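Local coordinates for protein serine-pyruvate aminotransferase (AgxT) (Sulfolobus solfataricus, PDB 3ZRP) that probably catalyses the transfer of the amino group of serine to pyruvate, with pyridoxal 5'-phosphate as its cofactor, at residues 67-72 with 221-226; 217-222 with 239-244. One frame throughout, in Å; residues are numbered along the deposited sequence.

Interaction 1: residues 67-72 with 221-226; sequences MESVTS and LDLRNW
Ser72 meets Leu223 and Arg224 at the N-capped start of helix 223-234, joining it to the 3-10 turn that follows helix 63-69 in this class-V aminotransferase fold. The tight part centres on the buried Ser72 hydroxyl. Ser72 OG accepts from Leu223 N at 2.8 Å, in a nearly straight bond. It also donates to Ser69 O, lying in the plane of that carbonyl. OG stands anti to the Ser72 carbonyl carbon (chi1 -62°), turned back over its own turn. Both roles of the hydroxyl are therefore filled. Leu223 packs alongside, with CD2 3.4 Å from Ser69 OG, and it also touches Ile59 of strand 55-60. Ser69 OG bonds to Ala66 O.

Between the two segments the Glu68 end is looser, though still buried. Glu68 and Leu221 cross at about a right angle, and one methyl does the touching: Leu221 CD1 lies 3.7 Å from Glu68 CG. The Glu68 carboxylate turns to other partners, namely Tyr99 OH of its own chain and, in the second subunit, the backbone N atoms of Tyr219 and Tyr220.

Arg224 is partly exposed. Its NH1 and NH2 grip Ser72 O end-on, and NH1 lies 2.8 Å from that oxygen. Asp222, the N-cap, accepts the capping bond from Arg224 N and a salt bridge from NH1, which reach Asp222 OD1 from opposite faces of the carboxylate; Arg224 NH1 is 3.0 Å from OD1.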
loop_
_atom_site.group_PDB
_atom_site.type_symbol
_atom_site.label_atom_id
_atom_site.label_comp_id
_atom_site.label_asym_id
_atom_site.label_seq_id
_atom_site.Cartn_x
_atom_site.Cartn_y
_atom_site.Cartn_z
ATOM N N MET A 67 6.353 8.237 6.532
ATOM C CA MET A 67 7.304 8.572 7.611
ATOM C C MET A 67 8.593 7.746 7.500
ATOM O O MET A 67 9.696 8.301 7.523
ATOM C CB MET A 67 6.661 8.367 8.994
ATOM C CG MET A 67 5.525 9.353 9.353
ATOM S SD MET A 67 4.545 8.745 10.760
ATOM C CE MET A 67 5.598 9.193 12.175
ATOM N N GLU A 68 8.467 6.422 7.368
ATOM C CA GLU A 68 9.640 5.559 7.282
ATOM C C GLU A 68 10.514 5.841 6.041
ATOM O O GLU A 68 11.757 5.749 6.104
ATOM C CB GLU A 68 9.214 4.079 7.359
ATOM C CG GLU A 68 10.393 3.095 7.338
ATOM C CD GLU A 68 9.996 1.680 7.856
ATOM O OE1 GLU A 68 8.792 1.413 8.105
ATOM O OE2 GLU A 68 10.906 0.856 7.971
ATOM N N SER A 69 9.869 6.206 4.933
ATOM C CA SER A 69 10.581 6.572 3.709
ATOM C C SER A 69 11.578 7.747 3.900
ATOM O O SER A 69 12.463 7.937 3.077
ATOM C CB SER A 69 9.618 6.826 2.552
ATOM O OG SER A 69 9.089 8.157 2.556
ATOM N N VAL A 70 11.422 8.523 4.974
ATOM C CA VAL A 70 12.376 9.605 5.325
ATOM C C VAL A 70 13.780 9.043 5.614
ATOM O O VAL A 70 14.785 9.727 5.434
ATOM C CB VAL A 70 11.825 10.498 6.469
ATOM C CG1 VAL A 70 12.890 11.475 6.975
ATOM C CG2 VAL A 70 10.538 11.240 6.018
ATOM N N THR A 71 13.870 7.759 5.973
ATOM C CA THR A 71 15.191 7.078 6.066
ATOM C C THR A 71 16.028 7.153 4.762
ATOM O O THR A 71 17.260 6.935 4.800
ATOM C CB THR A 71 15.057 5.618 6.546
ATOM O OG1 THR A 71 14.226 4.882 5.632
ATOM C CG2 THR A 71 14.473 5.608 7.958
ATOM N N SER A 72 15.357 7.468 3.639
ATOM C CA SER A 72 15.975 7.676 2.325
ATOM C C SER A 72 16.950 8.857 2.354
ATOM O O SER A 72 17.803 9.001 1.448
ATOM C CB SER A 72 14.901 7.962 1.260
ATOM O OG SER A 72 13.988 6.859 1.083
ATOM N N LEU A 221 10.742 1.212 0.339
ATOM C CA LEU A 221 10.541 2.564 0.876
ATOM C C LEU A 221 11.693 3.505 0.610
ATOM O O LEU A 221 11.749 4.590 1.198
ATOM C CB LEU A 221 10.214 2.562 2.377
ATOM C CG LEU A 221 8.974 1.733 2.753
ATOM C CD1 LEU A 221 8.721 1.759 4.267
ATOM C CD2 LEU A 221 7.734 2.166 2.005
ATOM N N ASP A 222 12.619 3.100 -0.252
ATOM C CA ASP A 222 13.638 4.057 -0.703
ATOM C C ASP A 222 12.984 4.945 -1.757
ATOM O O ASP A 222 12.544 4.451 -2.807
ATOM C CB ASP A 222 14.868 3.320 -1.244
ATOM C CG ASP A 222 15.975 4.264 -1.732
ATOM O OD1 ASP A 222 15.795 5.506 -1.737
ATOM O OD2 ASP A 222 17.028 3.732 -2.136
ATOM N N LEU A 223 12.864 6.238 -1.436
ATOM C CA LEU A 223 12.268 7.225 -2.311
ATOM C C LEU A 223 12.978 7.326 -3.679
ATOM O O LEU A 223 12.331 7.675 -4.674
ATOM C CB LEU A 223 12.192 8.599 -1.627
ATOM C CG LEU A 223 11.260 8.689 -0.401
ATOM C CD1 LEU A 223 11.415 10.055 0.297
ATOM C CD2 LEU A 223 9.781 8.389 -0.806
ATOM N N ARG A 224 14.261 6.949 -3.728
ATOM C CA ARG A 224 14.979 6.824 -5.012
ATOM C C ARG A 224 14.303 5.882 -6.005
ATOM O O ARG A 224 14.360 6.104 -7.207
ATOM C CB ARG A 224 16.445 6.418 -4.813
ATOM C CG ARG A 224 17.263 7.423 -4.040
ATOM C CD ARG A 224 18.604 6.846 -3.584
ATOM N NE ARG A 224 19.292 7.811 -2.729
ATOM C CZ ARG A 224 18.940 8.098 -1.484
ATOM N NH1 ARG A 224 17.908 7.467 -0.902
ATOM N NH2 ARG A 224 19.626 8.998 -0.804
ATOM N N ASN A 225 13.680 4.806 -5.517
ATOM C CA ASN A 225 13.032 3.865 -6.395
ATOM C C ASN A 225 11.710 4.370 -6.971
ATOM O O ASN A 225 11.305 3.939 -8.049
ATOM C CB ASN A 225 12.857 2.505 -5.678
ATOM C CG ASN A 225 14.170 1.817 -5.459
ATOM O OD1 ASN A 225 15.061 1.908 -6.297
ATOM N ND2 ASN A 225 14.317 1.131 -4.333
ATOM N N TRP A 226 11.043 5.288 -6.273
ATOM C CA TRP A 226 9.753 5.803 -6.735
ATOM C C TRP A 226 9.921 7.062 -7.590
ATOM O O TRP A 226 9.043 7.377 -8.388
ATOM C CB TRP A 226 8.826 6.134 -5.574
ATOM C CG TRP A 226 8.398 4.889 -4.903
ATOM C CD1 TRP A 226 8.933 4.376 -3.747
ATOM C CD2 TRP A 226 7.451 3.913 -5.379
ATOM N NE1 TRP A 226 8.335 3.174 -3.465
ATOM C CE2 TRP A 226 7.417 2.874 -4.433
ATOM C CE3 TRP A 226 6.601 3.841 -6.489
ATOM C CZ2 TRP A 226 6.567 1.743 -4.558
ATOM C CZ3 TRP A 226 5.760 2.738 -6.632
ATOM C CH2 TRP A 226 5.744 1.692 -5.654
#

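Interaction 2: residues 217-222 with 239-244; sequences AGYYLD and AYFATP. With PLP (pyridoxal-5'-phosphate), chain D.
Tyr219 and Phe241 bring together two loops, the second of which goes on to hold the phosphate of pyridoxal-5'-phosphate. Tyr219 CE2 lies 3.5 Å from Phe241 CE1. The Phe241 ring offers its edge, and the two planes are inclined at 56°. Both rings are carried on extended first torsions: CG is anti to the backbone N in Tyr219 (chi1 -166°) and in Phe241 (chi1 163°). The two side chains come from opposite directions and pass alongside each other. With an alanine at Tyr219, the ring beside Phe241 CE1 and CZ is gone, which would probably open a gap there, although Trp226 and Val229 still hold Phe241.

Tyr220 runs beside this pair toward the cofactor. Its CE1 touches Ala242 CB at 3.8 Å. Its hydroxyl stops short of Thr243 and uses a water instead. Tyr220 OH donates to this water, which lies in the ring plane, 2.8 Å from OH. The water donates in turn to Thr243 O and to PLP O3P.

Phosphate oxygen O1P takes three donors from segment 239-244. Tyr240 OH reaches PLP O1P at 2.7 Å, edge-on to the tyrosine ring. Thr243 OG1 and Thr243 N are the others. Further bonds to this cofactor come from Gly63 N and Gln188 NE2 of the second subunit, so the site is shared across the dimer.

In the fold, segment 217-222 leads into helix 223-234, and segment 239-244 links that helix to helix 246-262.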
loop_
_atom_site.group_PDB
_atom_site.type_symbol
_atom_site.label_atom_id
_atom_site.label_comp_id
_atom_site.label_asym_id
_atom_site.label_seq_id
_atom_site.Cartn_x
_atom_site.Cartn_y
_atom_site.Cartn_z
ATOM N N ALA A 217 18.037 3.458 3.689
ATOM C CA ALA A 217 16.688 2.935 3.351
ATOM C C ALA A 217 16.716 1.454 2.939
ATOM O O ALA A 217 17.741 0.925 2.486
ATOM C CB ALA A 217 16.030 3.785 2.257
ATOM N N GLY A 218 15.579 0.792 3.126
ATOM C CA GLY A 218 15.332 -0.494 2.502
ATOM C C GLY A 218 15.126 -0.363 1.004
ATOM O O GLY A 218 15.656 0.535 0.336
ATOM N N TYR A 219 14.364 -1.285 0.462
ATOM C CA TYR A 219 14.091 -1.309 -0.956
ATOM C C TYR A 219 12.748 -0.643 -1.296
ATOM O O TYR A 219 12.725 0.381 -1.970
ATOM C CB TYR A 219 14.107 -2.747 -1.446
ATOM C CG TYR A 219 14.157 -2.898 -2.955
ATOM C CD1 TYR A 219 15.315 -2.578 -3.672
ATOM C CD2 TYR A 219 13.032 -3.337 -3.661
ATOM C CE1 TYR A 219 15.359 -2.725 -5.062
ATOM C CE2 TYR A 219 13.067 -3.501 -5.043
ATOM C CZ TYR A 219 14.230 -3.193 -5.732
ATOM O OH TYR A 219 14.248 -3.355 -7.084
ATOM N N TYR A 220 11.630 -1.227 -0.858
ATOM C CA TYR A 220 10.302 -0.675 -1.142
ATOM C C TYR A 220 10.108 0.793 -0.749
ATOM O O TYR A 220 9.383 1.522 -1.446
ATOM C CB TYR A 220 9.216 -1.491 -0.432
ATOM C CG TYR A 220 7.869 -1.456 -1.119
ATOM C CD1 TYR A 220 7.684 -2.031 -2.366
ATOM C CD2 TYR A 220 6.760 -0.891 -0.470
ATOM C CE1 TYR A 220 6.405 -2.020 -2.991
ATOM C CE2 TYR A 220 5.496 -0.884 -1.071
ATOM C CZ TYR A 220 5.338 -1.448 -2.325
ATOM O OH TYR A 220 4.089 -1.424 -2.886
ATOM N N LEU A 221 10.742 1.212 0.339
ATOM C CA LEU A 221 10.541 2.564 0.876
ATOM C C LEU A 221 11.693 3.505 0.610
ATOM O O LEU A 221 11.749 4.590 1.198
ATOM C CB LEU A 221 10.214 2.562 2.377
ATOM C CG LEU A 221 8.974 1.733 2.753
ATOM C CD1 LEU A 221 8.721 1.759 4.267
ATOM C CD2 LEU A 221 7.734 2.166 2.005
ATOM N N ASP A 222 12.619 3.100 -0.252
ATOM C CA ASP A 222 13.638 4.057 -0.703
ATOM C C ASP A 222 12.984 4.945 -1.757
ATOM O O ASP A 222 12.544 4.451 -2.807
ATOM C CB ASP A 222 14.868 3.320 -1.244
ATOM C CG ASP A 222 15.975 4.264 -1.732
ATOM O OD1 ASP A 222 15.795 5.506 -1.737
ATOM O OD2 ASP A 222 17.028 3.732 -2.136
ATOM N N ALA A 239 6.230 4.429 -16.143
ATOM C CA ALA A 239 7.446 3.787 -15.637
ATOM C C ALA A 239 7.038 2.705 -14.641
ATOM O O ALA A 239 5.918 2.734 -14.122
ATOM C CB ALA A 239 8.345 4.799 -14.980
ATOM N N TYR A 240 7.930 1.758 -14.370
ATOM C CA TYR A 240 7.597 0.698 -13.402
ATOM C C TYR A 240 8.685 0.541 -12.349
ATOM O O TYR A 240 9.856 0.285 -12.676
ATOM C CB TYR A 240 7.364 -0.620 -14.118
ATOM C CG TYR A 240 7.135 -1.768 -13.139
ATOM C CD1 TYR A 240 5.941 -1.878 -12.437
ATOM C CD2 TYR A 240 8.149 -2.686 -12.883
ATOM C CE1 TYR A 240 5.744 -2.921 -11.519
ATOM C CE2 TYR A 240 7.967 -3.724 -11.989
ATOM C CZ TYR A 240 6.767 -3.827 -11.309
ATOM O OH TYR A 240 6.611 -4.843 -10.386
ATOM N N PHE A 241 8.313 0.703 -11.080
ATOM C CA PHE A 241 9.205 0.259 -10.029
ATOM C C PHE A 241 8.509 -0.935 -9.384
ATOM O O PHE A 241 9.007 -2.060 -9.432
ATOM C CB PHE A 241 9.460 1.335 -8.964
ATOM C CG PHE A 241 10.044 0.759 -7.679
ATOM C CD1 PHE A 241 11.184 -0.068 -7.723
ATOM C CD2 PHE A 241 9.421 0.979 -6.448
ATOM C CE1 PHE A 241 11.716 -0.633 -6.547
ATOM C CE2 PHE A 241 9.954 0.412 -5.264
ATOM C CZ PHE A 241 11.080 -0.397 -5.318
ATOM N N ALA A 242 7.360 -0.655 -8.779
ATOM C CA ALA A 242 6.526 -1.712 -8.201
ATOM C C ALA A 242 5.082 -1.294 -8.455
ATOM O O ALA A 242 4.799 -0.106 -8.598
ATOM C CB ALA A 242 6.799 -1.813 -6.717
ATOM N N THR A 243 4.154 -2.251 -8.478
ATOM C CA THR A 243 2.777 -1.896 -8.824
ATOM C C THR A 243 2.186 -0.976 -7.736
ATOM O O THR A 243 2.162 -1.349 -6.568
ATOM C CB THR A 243 1.888 -3.139 -9.011
ATOM O OG1 THR A 243 2.473 -3.990 -10.009
ATOM C CG2 THR A 243 0.492 -2.710 -9.463
ATOM N N PRO A 244 1.743 0.240 -8.117
ATOM C CA PRO A 244 1.093 1.146 -7.171
ATOM C C PRO A 244 -0.414 0.854 -7.031
ATOM O O PRO A 244 -0.992 0.125 -7.885
ATOM C CB PRO A 244 1.286 2.541 -7.842
ATOM C CG PRO A 244 1.213 2.211 -9.280
ATOM C CD PRO A 244 1.877 0.868 -9.458
HETATM N N1 PLP D . 7.055 -11.149 -8.628
HETATM C C2 PLP D . 6.478 -11.465 -9.834
HETATM C C2A PLP D . 6.660 -12.867 -10.367
HETATM C C3 PLP D . 5.726 -10.505 -10.540
HETATM O O3 PLP D . 5.189 -10.808 -11.626
HETATM C C4 PLP D . 5.551 -9.214 -10.011
HETATM C C4A PLP D . 4.695 -8.208 -10.797
HETATM C C5 PLP D . 6.168 -8.922 -8.781
HETATM C C6 PLP D . 6.903 -9.887 -8.081
HETATM C C5A PLP D . 6.059 -7.580 -8.124
HETATM O O4P PLP D . 4.741 -7.288 -7.611
HETATM P P PLP D . 4.295 -5.786 -7.353
HETATM O O1P PLP D . 4.538 -5.075 -8.645
HETATM O O2P PLP D . 2.881 -5.949 -6.954
HETATM O O3P PLP D . 5.227 -5.273 -6.315
HETATM O O HOH W 1 3.786 -3.016 -5.143
#

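Overall arrangement
The two contacts adjoin, with centres about 8 Å apart, and share Leu221 and Asp222. Along the chain, 67-72 comes first, then the overlapping segments 217-222 and 221-226, then 239-244. Helix 223-234 is the common element: interaction 1 fixes its start against helix 63-69, and interaction 2 joins the loops at its two ends. Trp226 NE1 to Tyr220 O (2.8 Å) and Asn225 ND2 to Tyr219 O (2.9 Å), both probable hydrogen bonds, tie one contact to the other. Both contacts touch the second subunit. Met67 belongs to a cofactor pocket, and Tyr240, Ala242 and Thr243 help to complete one shared with that subunit, so this region connects the dimer interface with the active sites.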